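Local atomic coordinates of Lic11098 (Leptospira interrogans serogroup Icterohaemorrhagiae serovar copenhageni, PDB entry 4U08), a protein that is of unknown function but folds as a leucine-rich repeat solenoid that binds calcium and zinc ions, and may be a virulence factor of this pathogen. Residues K64-Q69 and Q87-Q92; L186-N191 and Q207-R212; Q296-L301 and R319-L324; N306-L311 and E327-N332. All blocks are in the same frame, centred on the assembly; numbering follows the deposited sequence.

Contact 1: residues K64-Q69 and Q87-Q92; sequences KLQNLQ and QLQNLQ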
# COMPACT_ATOMS: atom_id res chain seq x y z
N LYS A 64 -26.22 -20.53 -16.37
CA LYS A 64 -27.23 -21.39 -15.72
C LYS A 64 -26.89 -21.74 -14.25
O LYS A 64 -27.77 -22.23 -13.53
CB LYS A 64 -27.51 -22.67 -16.53
CG LYS A 64 -27.99 -22.45 -17.97
CD LYS A 64 -29.51 -22.34 -18.22
CE LYS A 64 -29.79 -21.01 -18.88
NZ LYS A 64 -31.24 -20.67 -18.84
N LEU A 65 -25.64 -21.48 -13.81
CA LEU A 65 -25.20 -21.77 -12.44
C LEU A 65 -25.77 -20.74 -11.45
O LEU A 65 -25.05 -19.88 -10.95
CB LEU A 65 -23.65 -21.86 -12.38
CG LEU A 65 -22.99 -22.81 -13.38
CD1 LEU A 65 -21.48 -22.60 -13.42
CD2 LEU A 65 -23.30 -24.27 -13.05
N GLN A 66 -27.08 -20.84 -11.18
CA GLN A 66 -27.81 -19.91 -10.31
C GLN A 66 -27.42 -20.01 -8.84
O GLN A 66 -27.70 -19.07 -8.09
CB GLN A 66 -29.33 -20.04 -10.49
CG GLN A 66 -29.84 -19.71 -11.90
CD GLN A 66 -29.54 -18.28 -12.31
OE1 GLN A 66 -30.12 -17.31 -11.79
NE2 GLN A 66 -28.61 -18.11 -13.25
N ASN A 67 -26.76 -21.11 -8.41
CA ASN A 67 -26.31 -21.23 -7.03
C ASN A 67 -24.82 -20.87 -6.84
O ASN A 67 -24.35 -20.82 -5.70
CB ASN A 67 -26.63 -22.61 -6.46
CG ASN A 67 -28.10 -22.76 -6.12
OD1 ASN A 67 -28.65 -22.01 -5.30
ND2 ASN A 67 -28.77 -23.70 -6.78
N LEU A 68 -24.09 -20.57 -7.95
CA LEU A 68 -22.67 -20.23 -7.91
C LEU A 68 -22.39 -18.96 -7.12
O LEU A 68 -22.95 -17.91 -7.44
CB LEU A 68 -22.09 -20.15 -9.33
CG LEU A 68 -20.55 -20.23 -9.46
CD1 LEU A 68 -20.03 -21.62 -9.10
CD2 LEU A 68 -20.12 -19.87 -10.86
N GLN A 69 -21.54 -19.06 -6.07
CA GLN A 69 -21.15 -17.95 -5.18
C GLN A 69 -19.74 -17.47 -5.48
O GLN A 69 -19.43 -16.30 -5.24
CB GLN A 69 -21.27 -18.39 -3.71
CG GLN A 69 -22.71 -18.70 -3.28
CD GLN A 69 -22.82 -19.06 -1.82
OE1 GLN A 69 -22.10 -19.93 -1.30
NE2 GLN A 69 -23.77 -18.44 -1.13
N GLN A 87 -26.05 -13.35 -15.51
CA GLN A 87 -27.12 -14.23 -15.01
C GLN A 87 -26.79 -14.87 -13.65
O GLN A 87 -27.70 -15.37 -12.98
CB GLN A 87 -27.43 -15.33 -16.04
CG GLN A 87 -28.02 -14.81 -17.35
CD GLN A 87 -28.18 -15.88 -18.41
OE1 GLN A 87 -28.10 -17.09 -18.14
NE2 GLN A 87 -28.43 -15.46 -19.64
N LEU A 88 -25.51 -14.85 -13.24
CA LEU A 88 -25.03 -15.42 -11.97
C LEU A 88 -25.47 -14.55 -10.77
O LEU A 88 -24.66 -13.87 -10.13
CB LEU A 88 -23.50 -15.59 -12.02
CG LEU A 88 -22.97 -16.50 -13.11
CD1 LEU A 88 -21.45 -16.45 -13.17
CD2 LEU A 88 -23.43 -17.94 -12.92
N GLN A 89 -26.77 -14.60 -10.47
CA GLN A 89 -27.38 -13.77 -9.43
C GLN A 89 -26.92 -14.06 -7.98
O GLN A 89 -27.15 -13.21 -7.11
CB GLN A 89 -28.91 -13.77 -9.53
CG GLN A 89 -29.46 -13.00 -10.74
CD GLN A 89 -28.97 -11.56 -10.82
OE1 GLN A 89 -29.39 -10.69 -10.05
NE2 GLN A 89 -28.05 -11.30 -11.75
N ASN A 90 -26.27 -15.21 -7.71
CA ASN A 90 -25.74 -15.47 -6.36
C ASN A 90 -24.22 -15.24 -6.26
O ASN A 90 -23.66 -15.33 -5.16
CB ASN A 90 -26.14 -16.87 -5.85
CG ASN A 90 -27.55 -16.90 -5.31
OD1 ASN A 90 -27.96 -16.05 -4.50
ND2 ASN A 90 -28.33 -17.88 -5.73
N LEU A 91 -23.56 -14.92 -7.38
CA LEU A 91 -22.12 -14.67 -7.42
C LEU A 91 -21.70 -13.53 -6.48
O LEU A 91 -22.23 -12.42 -6.56
CB LEU A 91 -21.65 -14.40 -8.85
CG LEU A 91 -20.16 -14.68 -9.13
CD1 LEU A 91 -19.81 -16.17 -9.03
CD2 LEU A 91 -19.78 -14.18 -10.49
N GLN A 92 -20.80 -13.86 -5.54
CA GLN A 92 -20.25 -12.90 -4.58
C GLN A 92 -18.80 -12.58 -4.87
O GLN A 92 -18.32 -11.51 -4.51
CB GLN A 92 -20.39 -13.44 -3.15
CG GLN A 92 -21.84 -13.41 -2.65
CD GLN A 92 -22.04 -14.17 -1.36
OE1 GLN A 92 -21.38 -15.18 -1.06
NE2 GLN A 92 -23.01 -13.71 -0.57
O HOH W 1 -25.13 -17.36 -9.13
O HOH W 2 -30.42 -20.07 -4.52
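In the turns that lead into two successive strands of the leucine-rich repeat solenoid, Asn90 reaches back to the backbone of Gln66 while Gln66 reaches forward to that of Gln87. The first bond runs from Asn90 ND2 to Gln66 O, is 2.7 Å long, and lies in the carbonyl plane. CG of Asn90 is anti to its own carbonyl carbon (chi1 -80°), which sets the amide alongside that of Asn67, the two flat groups being only 7° from parallel. Gln66 has one more methylene to spend; its chain bends at chi2 (-61°), and NE2 comes down on Gln87 O from above the carbonyl plane, at 2.9 Å.

These bonds recur with the repeat, one coil further along or back. Asn67 donates to Gln43 O, Asn113 to Gln89 O, and Gln89 to Gln110 O, so asparagines and glutamines link these neighbouring coils. Each segment makes a type I turn, Leu65 to Leu68 and Leu88 to Leu91. A water sits between the coils, accepting from Asn90 N at 2.8 Å and lying 2.8 Å from Leu68 O.

Leucine suits the inward positions because its branched end packs without needing a polar partner: Leu68 CD2 lies 4.1 Å from Leu91 CD1, the two side chains running side by side, and Leu88 CD2 meets Leu65 CB at 4.0 Å. Where the strands are about to begin, Gln92 N donates to Gln69 O at 2.8 Å, and the side chains of Gln69 and Gln92 extend alongside each other with nearly parallel amides.

Contact 2: residues L186-N191 and Q207-R212; sequences LGLDHN and QILHLR. With ZN (zinc ion), chain F; ZN (zinc ion), chain G.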
# COMPACT_ATOMS: atom_id res chain seq x y z
N LEU A 186 -6.76 2.47 -0.58
CA LEU A 186 -6.66 3.00 -1.95
C LEU A 186 -5.25 2.73 -2.49
O LEU A 186 -4.29 3.29 -2.00
CB LEU A 186 -7.02 4.51 -1.99
CG LEU A 186 -6.91 5.24 -3.35
CD1 LEU A 186 -7.69 4.50 -4.48
CD2 LEU A 186 -7.36 6.67 -3.23
N GLY A 187 -5.14 1.85 -3.48
CA GLY A 187 -3.86 1.48 -4.08
C GLY A 187 -3.61 2.18 -5.40
O GLY A 187 -4.25 1.85 -6.40
N LEU A 188 -2.69 3.14 -5.42
CA LEU A 188 -2.34 3.90 -6.61
C LEU A 188 -0.85 3.83 -6.98
O LEU A 188 -0.38 4.66 -7.76
CB LEU A 188 -2.77 5.37 -6.42
CG LEU A 188 -4.29 5.61 -6.36
CD1 LEU A 188 -4.58 6.94 -5.78
CD2 LEU A 188 -4.91 5.44 -7.77
N ASP A 189 -0.09 2.87 -6.43
CA ASP A 189 1.34 2.74 -6.73
C ASP A 189 1.64 2.63 -8.21
O ASP A 189 0.96 1.92 -8.94
CB ASP A 189 1.95 1.46 -6.10
CG ASP A 189 1.97 1.39 -4.58
OD1 ASP A 189 1.91 2.45 -3.94
OD2 ASP A 189 2.05 0.27 -4.05
N HIS A 190 2.73 3.25 -8.62
CA HIS A 190 3.30 3.13 -9.96
C HIS A 190 2.34 3.52 -11.11
O HIS A 190 2.22 2.82 -12.12
CB HIS A 190 3.89 1.71 -10.16
CG HIS A 190 5.18 1.70 -10.92
ND1 HIS A 190 6.08 0.65 -10.80
CD2 HIS A 190 5.68 2.62 -11.78
CE1 HIS A 190 7.10 0.96 -11.58
NE2 HIS A 190 6.91 2.14 -12.19
N ASN A 191 1.67 4.65 -10.96
CA ASN A 191 0.89 5.24 -12.04
C ASN A 191 1.78 6.43 -12.45
O ASN A 191 2.99 6.35 -12.27
CB ASN A 191 -0.50 5.67 -11.53
CG ASN A 191 -1.46 4.55 -11.51
OD1 ASN A 191 -1.94 4.13 -12.54
ND2 ASN A 191 -1.77 4.01 -10.34
N GLN A 207 -7.83 4.41 5.56
CA GLN A 207 -6.82 4.00 6.53
C GLN A 207 -5.46 3.83 5.87
O GLN A 207 -4.44 4.02 6.54
CB GLN A 207 -7.22 2.67 7.18
CG GLN A 207 -8.47 2.78 8.06
CD GLN A 207 -9.08 1.42 8.34
OE1 GLN A 207 -10.30 1.28 8.42
NE2 GLN A 207 -8.28 0.38 8.47
N ILE A 208 -5.43 3.36 4.62
CA ILE A 208 -4.20 3.08 3.88
C ILE A 208 -4.23 3.74 2.51
O ILE A 208 -5.15 3.50 1.72
CB ILE A 208 -3.96 1.54 3.73
CG1 ILE A 208 -4.10 0.75 5.08
CG2 ILE A 208 -2.64 1.24 3.03
CD1 ILE A 208 -3.27 1.03 6.24
N LEU A 209 -3.21 4.53 2.20
CA LEU A 209 -3.08 5.21 0.92
C LEU A 209 -1.70 4.91 0.34
O LEU A 209 -0.69 5.36 0.89
CB LEU A 209 -3.31 6.74 1.10
CG LEU A 209 -3.20 7.68 -0.14
CD1 LEU A 209 -4.06 7.17 -1.33
CD2 LEU A 209 -3.61 9.10 0.21
N HIS A 210 -1.65 4.12 -0.75
CA HIS A 210 -0.44 3.71 -1.45
C HIS A 210 -0.25 4.59 -2.67
O HIS A 210 -1.06 4.53 -3.60
CB HIS A 210 -0.53 2.23 -1.85
CG HIS A 210 -0.32 1.29 -0.69
ND1 HIS A 210 -0.27 -0.06 -0.88
CD2 HIS A 210 -0.14 1.55 0.63
CE1 HIS A 210 -0.09 -0.59 0.32
NE2 HIS A 210 0.01 0.34 1.26
N LEU A 211 0.75 5.46 -2.63
CA LEU A 211 1.03 6.40 -3.72
C LEU A 211 2.48 6.33 -4.19
O LEU A 211 2.99 7.29 -4.77
CB LEU A 211 0.71 7.82 -3.28
CG LEU A 211 -0.77 8.22 -3.32
CD1 LEU A 211 -0.99 9.47 -2.55
CD2 LEU A 211 -1.23 8.43 -4.75
N ARG A 212 3.13 5.19 -3.94
CA ARG A 212 4.54 5.01 -4.26
C ARG A 212 4.78 5.06 -5.75
O ARG A 212 3.97 4.55 -6.52
CB ARG A 212 5.05 3.66 -3.73
CG ARG A 212 5.02 3.58 -2.19
CD ARG A 212 5.26 2.16 -1.74
NE ARG A 212 4.04 1.35 -1.80
CZ ARG A 212 3.97 0.08 -1.44
NH1 ARG A 212 5.05 -0.55 -1.00
NH2 ARG A 212 2.82 -0.58 -1.52
ZN ZN F . -0.82 -1.11 -2.78
ZN ZN G . 5.76 -0.87 -9.69
O HOH W 3 -0.95 0.11 -4.65
O HOH W 4 5.88 0.00 -7.67
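Ile208 opens the pairing through its backbone: its O accepts from Leu186 N at 3.0 Å. Leu209 then sends its side chain into the interior, alongside that of Leu186, with CD1 against Leu186 CD2 at 3.8 Å. At His210 the chain bonds in both directions, N to Leu186 O and O from Leu188 N, a nearly straight first bond and a more bent second one. Two parallel bridges result, Leu186 with Leu209 and Gly187 with His210.

This is the parallel strand register of a leucine-rich repeat solenoid, where the pattern LxxLxL puts leucines inside and variable residues on the concave face. His210 is one of the latter: its ND1 binds a zinc ion at 2.2 Å, and a water completes part of that metal's shell. Leu211 returns to the core, its CD2 touching Leu188 CB at 3.8 Å.

Arg212 grips Asp189, an acid suited to its place because it accepts from both the backbone and the guanidinium. Arg212 N donates to Asp189 OD1 at 3.0 Å, and a bend at chi3 (-82°) folds the guanidinium back so that NH2 forms a salt bridge with Asp189 OD2 at 2.8 Å. The carboxylate and guanidinium planes stand 78° apart, so the ions do not meet as a flat pair, and NH2 lies over the rim of one His210 ring face. Arg212 O also receives His190 N; the imidazole of His190 shares a second zinc ion with His167.

Contact 3: residues Q296-L301 and R319-L324; sequences QRLQTL and RNLESL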
# COMPACT_ATOMS: atom_id res chain seq x y z
N GLN A 296 6.06 11.51 20.38
CA GLN A 296 6.22 10.62 21.55
C GLN A 296 6.03 9.12 21.27
O GLN A 296 6.56 8.31 22.02
CB GLN A 296 5.32 11.10 22.70
CG GLN A 296 5.80 12.43 23.29
CD GLN A 296 7.23 12.35 23.78
OE1 GLN A 296 7.55 11.65 24.75
NE2 GLN A 296 8.14 13.01 23.08
N ARG A 297 5.38 8.74 20.16
CA ARG A 297 5.21 7.32 19.83
C ARG A 297 6.21 6.87 18.79
O ARG A 297 6.22 5.69 18.40
CB ARG A 297 3.76 7.09 19.34
CG ARG A 297 2.73 7.28 20.46
CD ARG A 297 2.29 5.97 21.07
NE ARG A 297 1.15 6.15 21.96
CZ ARG A 297 1.24 6.40 23.27
NH1 ARG A 297 2.43 6.52 23.85
NH2 ARG A 297 0.14 6.55 24.00
N LEU A 298 7.08 7.78 18.33
CA LEU A 298 8.02 7.39 17.28
C LEU A 298 8.98 6.28 17.70
O LEU A 298 9.64 6.40 18.73
CB LEU A 298 8.79 8.62 16.73
CG LEU A 298 9.39 8.47 15.33
CD1 LEU A 298 8.28 8.40 14.25
CD2 LEU A 298 10.36 9.64 15.03
N GLN A 299 9.04 5.19 16.91
CA GLN A 299 9.93 4.05 17.15
C GLN A 299 11.08 4.00 16.16
O GLN A 299 12.17 3.54 16.48
CB GLN A 299 9.14 2.73 17.01
CG GLN A 299 8.17 2.45 18.14
CD GLN A 299 7.28 1.29 17.80
OE1 GLN A 299 7.67 0.34 17.13
NE2 GLN A 299 6.02 1.36 18.22
N THR A 300 10.80 4.38 14.93
CA THR A 300 11.77 4.28 13.84
C THR A 300 11.88 5.60 13.08
O THR A 300 10.87 6.12 12.60
CB THR A 300 11.33 3.10 12.95
OG1 THR A 300 11.30 1.90 13.74
CG2 THR A 300 12.23 2.87 11.83
N LEU A 301 13.11 6.11 12.94
CA LEU A 301 13.39 7.35 12.22
C LEU A 301 14.55 7.14 11.25
O LEU A 301 15.67 6.83 11.66
CB LEU A 301 13.67 8.47 13.23
CG LEU A 301 13.97 9.89 12.71
CD1 LEU A 301 12.86 10.37 11.67
CD2 LEU A 301 14.11 10.86 13.86
N ARG A 319 11.31 9.42 23.45
CA ARG A 319 11.44 8.36 24.46
C ARG A 319 11.18 6.94 23.95
O ARG A 319 11.72 5.99 24.51
CB ARG A 319 10.56 8.67 25.70
CG ARG A 319 9.05 8.76 25.40
CD ARG A 319 8.22 8.84 26.67
NE ARG A 319 6.90 8.23 26.45
CZ ARG A 319 5.77 8.91 26.29
NH1 ARG A 319 5.77 10.24 26.34
NH2 ARG A 319 4.62 8.27 26.10
N ASN A 320 10.38 6.78 22.88
CA ASN A 320 10.07 5.45 22.34
C ASN A 320 10.91 5.05 21.15
O ASN A 320 10.74 3.96 20.62
CB ASN A 320 8.56 5.36 22.03
CG ASN A 320 7.77 5.13 23.28
OD1 ASN A 320 8.13 4.30 24.12
ND2 ASN A 320 6.76 5.93 23.50
N LEU A 321 11.87 5.90 20.75
CA LEU A 321 12.70 5.63 19.60
C LEU A 321 13.60 4.45 19.82
O LEU A 321 14.36 4.44 20.79
CB LEU A 321 13.52 6.88 19.23
CG LEU A 321 14.05 6.93 17.80
CD1 LEU A 321 12.90 7.14 16.78
CD2 LEU A 321 15.07 8.07 17.65
N GLU A 322 13.54 3.49 18.91
CA GLU A 322 14.34 2.28 18.94
C GLU A 322 15.38 2.25 17.87
O GLU A 322 16.42 1.61 18.03
CB GLU A 322 13.43 1.04 18.80
CG GLU A 322 12.48 0.90 19.98
CD GLU A 322 11.46 -0.22 19.87
OE1 GLU A 322 11.34 -0.84 18.79
OE2 GLU A 322 10.79 -0.48 20.89
N SER A 323 15.09 2.90 16.73
CA SER A 323 16.02 2.87 15.61
C SER A 323 16.20 4.24 15.00
O SER A 323 15.21 4.90 14.65
CB SER A 323 15.52 1.87 14.56
OG SER A 323 16.45 1.77 13.51
N LEU A 324 17.47 4.68 14.87
CA LEU A 324 17.77 6.00 14.29
C LEU A 324 18.84 5.86 13.22
O LEU A 324 19.95 5.37 13.49
CB LEU A 324 18.18 6.99 15.39
CG LEU A 324 18.57 8.44 15.00
CD1 LEU A 324 17.45 9.15 14.16
CD2 LEU A 324 18.95 9.25 16.26
O HOH W 5 9.60 8.53 20.60
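Gln299 O is the acceptor on which this contact turns, held by two backbone donors from the next coil, Glu322 N at 2.8 Å and Ser323 N at 3.0 Å. Leu301 N answers with a bond to Ser323 O, and the parallel bridges Thr300 with Ser323 and Leu301 with Leu324 follow. Inside, Leu301 CD2 is 3.8 Å from Leu324 CD1, while Leu321 CD1 tucks against Leu298 CD2 at 4.0 Å. With CG anti to the backbone N in all four (Leu321 chi1 -159°), each pair points the same way and packs in the inner layer of the leucine-rich repeat.

Further out, Asn320 ND2 donates to Gln296 O at 2.8 Å in the carbonyl plane, its OD1 being taken by Lys343. Gln296 holds its amide by donating NE2 to Gln317 O, which leaves OE1 to face Arg319 NH1 in a weak, bent bond, the two side chains crossing at about a right angle.

The Arg319 guanidinium also lies beside that of Arg297, NH1 of Arg297 being 3.6 Å from NH2 of Arg319. Two like charges this close may repel, and Arg297 is poorly ordered; the firm bonds here are those of the backbone and Asn320.

Contact 4: residues N306-L311 and E327-N332; sequences NQLNFL and EHNQLN. With ZN (zinc ion), chain C.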
# COMPACT_ATOMS: atom_id res chain seq x y z
N ASN A 306 20.36 12.34 3.72
CA ASN A 306 19.92 13.71 3.73
C ASN A 306 21.23 14.56 3.75
O ASN A 306 22.35 14.04 3.58
CB ASN A 306 19.11 14.00 4.98
CG ASN A 306 17.69 13.63 4.91
OD1 ASN A 306 17.18 12.86 5.73
ND2 ASN A 306 17.03 14.13 3.90
N GLN A 307 21.09 15.84 4.04
CA GLN A 307 22.18 16.78 4.10
C GLN A 307 22.19 17.44 5.46
O GLN A 307 22.56 18.61 5.57
CB GLN A 307 22.01 17.82 2.97
CG GLN A 307 22.25 17.28 1.56
CD GLN A 307 21.76 18.22 0.46
OE1 GLN A 307 21.73 19.46 0.61
NE2 GLN A 307 21.38 17.65 -0.68
N LEU A 308 21.75 16.72 6.51
CA LEU A 308 21.72 17.31 7.86
C LEU A 308 23.11 17.63 8.40
O LEU A 308 24.01 16.80 8.33
CB LEU A 308 21.02 16.37 8.84
CG LEU A 308 19.54 16.12 8.58
CD1 LEU A 308 19.07 14.92 9.41
CD2 LEU A 308 18.71 17.37 8.90
N ASN A 309 23.29 18.84 8.95
CA ASN A 309 24.57 19.25 9.55
C ASN A 309 24.48 19.06 11.01
O ASN A 309 25.47 18.73 11.64
CB ASN A 309 24.89 20.73 9.25
CG ASN A 309 25.50 20.90 7.88
OD1 ASN A 309 26.44 20.20 7.52
ND2 ASN A 309 24.94 21.81 7.11
N PHE A 310 23.26 19.23 11.55
CA PHE A 310 23.00 19.11 12.98
C PHE A 310 21.61 18.55 13.21
O PHE A 310 20.75 18.54 12.32
CB PHE A 310 23.10 20.49 13.69
CG PHE A 310 24.44 21.18 13.57
CD1 PHE A 310 25.50 20.83 14.40
CD2 PHE A 310 24.64 22.19 12.63
CE1 PHE A 310 26.76 21.44 14.24
CE2 PHE A 310 25.88 22.82 12.50
CZ PHE A 310 26.93 22.45 13.31
N LEU A 311 21.40 18.11 14.44
CA LEU A 311 20.11 17.62 14.96
C LEU A 311 19.64 18.57 16.05
O LEU A 311 20.46 19.01 16.87
CB LEU A 311 20.28 16.22 15.57
CG LEU A 311 20.77 15.11 14.68
CD1 LEU A 311 20.94 13.85 15.48
CD2 LEU A 311 19.86 14.91 13.45
N GLU A 327 22.82 7.76 8.47
CA GLU A 327 23.91 7.44 7.54
C GLU A 327 24.06 8.45 6.42
O GLU A 327 23.05 8.88 5.86
CB GLU A 327 23.72 6.03 6.97
CG GLU A 327 24.73 5.67 5.88
CD GLU A 327 24.74 4.22 5.43
OE1 GLU A 327 24.24 3.34 6.17
OE2 GLU A 327 25.31 3.96 4.36
N HIS A 328 25.31 8.81 6.08
CA HIS A 328 25.63 9.67 4.94
C HIS A 328 24.94 11.04 4.97
O HIS A 328 24.38 11.50 3.97
CB HIS A 328 25.36 8.91 3.61
CG HIS A 328 26.20 9.40 2.47
ND1 HIS A 328 25.80 10.48 1.68
CD2 HIS A 328 27.40 8.97 2.04
CE1 HIS A 328 26.77 10.66 0.80
NE2 HIS A 328 27.76 9.77 0.97
N ASN A 329 24.91 11.65 6.13
CA ASN A 329 24.47 13.03 6.24
C ASN A 329 25.81 13.80 6.36
O ASN A 329 26.87 13.26 6.02
CB ASN A 329 23.60 13.24 7.48
CG ASN A 329 22.18 12.88 7.20
OD1 ASN A 329 21.47 13.62 6.55
ND2 ASN A 329 21.76 11.70 7.58
N GLN A 330 25.80 14.99 6.89
CA GLN A 330 27.09 15.66 7.08
C GLN A 330 27.18 16.13 8.52
O GLN A 330 27.53 17.26 8.79
CB GLN A 330 27.29 16.76 6.00
CG GLN A 330 26.04 17.56 5.66
CD GLN A 330 26.17 18.24 4.32
OE1 GLN A 330 26.55 19.42 4.23
NE2 GLN A 330 25.83 17.53 3.25
N LEU A 331 26.77 15.27 9.48
CA LEU A 331 26.77 15.66 10.88
C LEU A 331 28.16 15.94 11.42
O LEU A 331 29.05 15.11 11.27
CB LEU A 331 26.07 14.61 11.78
CG LEU A 331 24.59 14.41 11.56
CD1 LEU A 331 24.11 13.11 12.27
CD2 LEU A 331 23.81 15.62 12.06
N ASN A 332 28.31 17.09 12.08
CA ASN A 332 29.56 17.57 12.68
C ASN A 332 29.59 17.18 14.14
O ASN A 332 30.65 16.99 14.71
CB ASN A 332 29.62 19.14 12.52
CG ASN A 332 29.38 19.57 11.09
OD1 ASN A 332 28.28 19.99 10.72
ND2 ASN A 332 30.35 19.34 10.21
ZN ZN C . 29.39 9.60 -0.13
O HOH W 6 24.11 13.23 1.85
O HOH W 7 28.28 9.29 -1.72
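Phe310 and Asn332 cross obliquely, the exposed phenylalanine laying one ring face, toward its rim, against the end of the asparagine with the two planes 48° apart; which amide atom meets the ring is not certain. Deeper in, Leu311 and Leu331 cross at about a right angle, so that Leu331 CD2 rests on Leu311 CG at 4.0 Å; the same methyl lies 4.3 Å from Leu308 CB. Leu308 and Leu331 are the leucines that follow the asparagine of the LxxLxLxxNxL repeat signature, and they turn the chain's apolar side inward after the strands.

That asparagine is Asn306 in one coil and Asn329 in the next, and their side chains run the same way with nearly coplanar amides. With CG anti to its carbonyl carbon (chi1 -84°), Asn329 turns its amide into the bend, where ND2 donates to Leu303 O and Leu326 O. Asn329 OD1 lies 3.1 Å from Leu308 N in an apparent hydrogen bond, though the oxygen's position is doubtful. Gln330 and Gln307 extend side by side.

The backbones are joined by Gln330 N to Leu308 O at 2.9 Å and more weakly by Asn332 N to Asn309 O. A water bridges two carbonyls that cannot bond each other, 2.6 Å from Asn306 O and 2.7 Å from His328 O. His328, partly exposed, binds a zinc ion through NE2 at 2.0 Å. The chemistry thus divides: the Asn329 amide and a water meet backbone carbonyls in the bend, while the imidazole coordinates a zinc ion.

The four contacts come from one leucine-rich repeat solenoid, each joining equivalent pieces of neighbouring coils. Contact 1 lies in the loops before strands 70-72 and 93-95; contact 2 pairs strands 185-187 and 208-210, near the middle of the chain. Their centres are about 32 Å apart. Contact 3 takes in the beginnings of strands 300-302 and 323-325, and contact 4 joins the loops that follow these same strands; their segments alternate along the sequence, with centres about 18 Å apart. Contacts 1 and 4 lie about 61 Å apart between centres, on opposite sides of the chain's centre. Local bonding between successive coils, repeated along the chain, therefore builds the long curved scaffold.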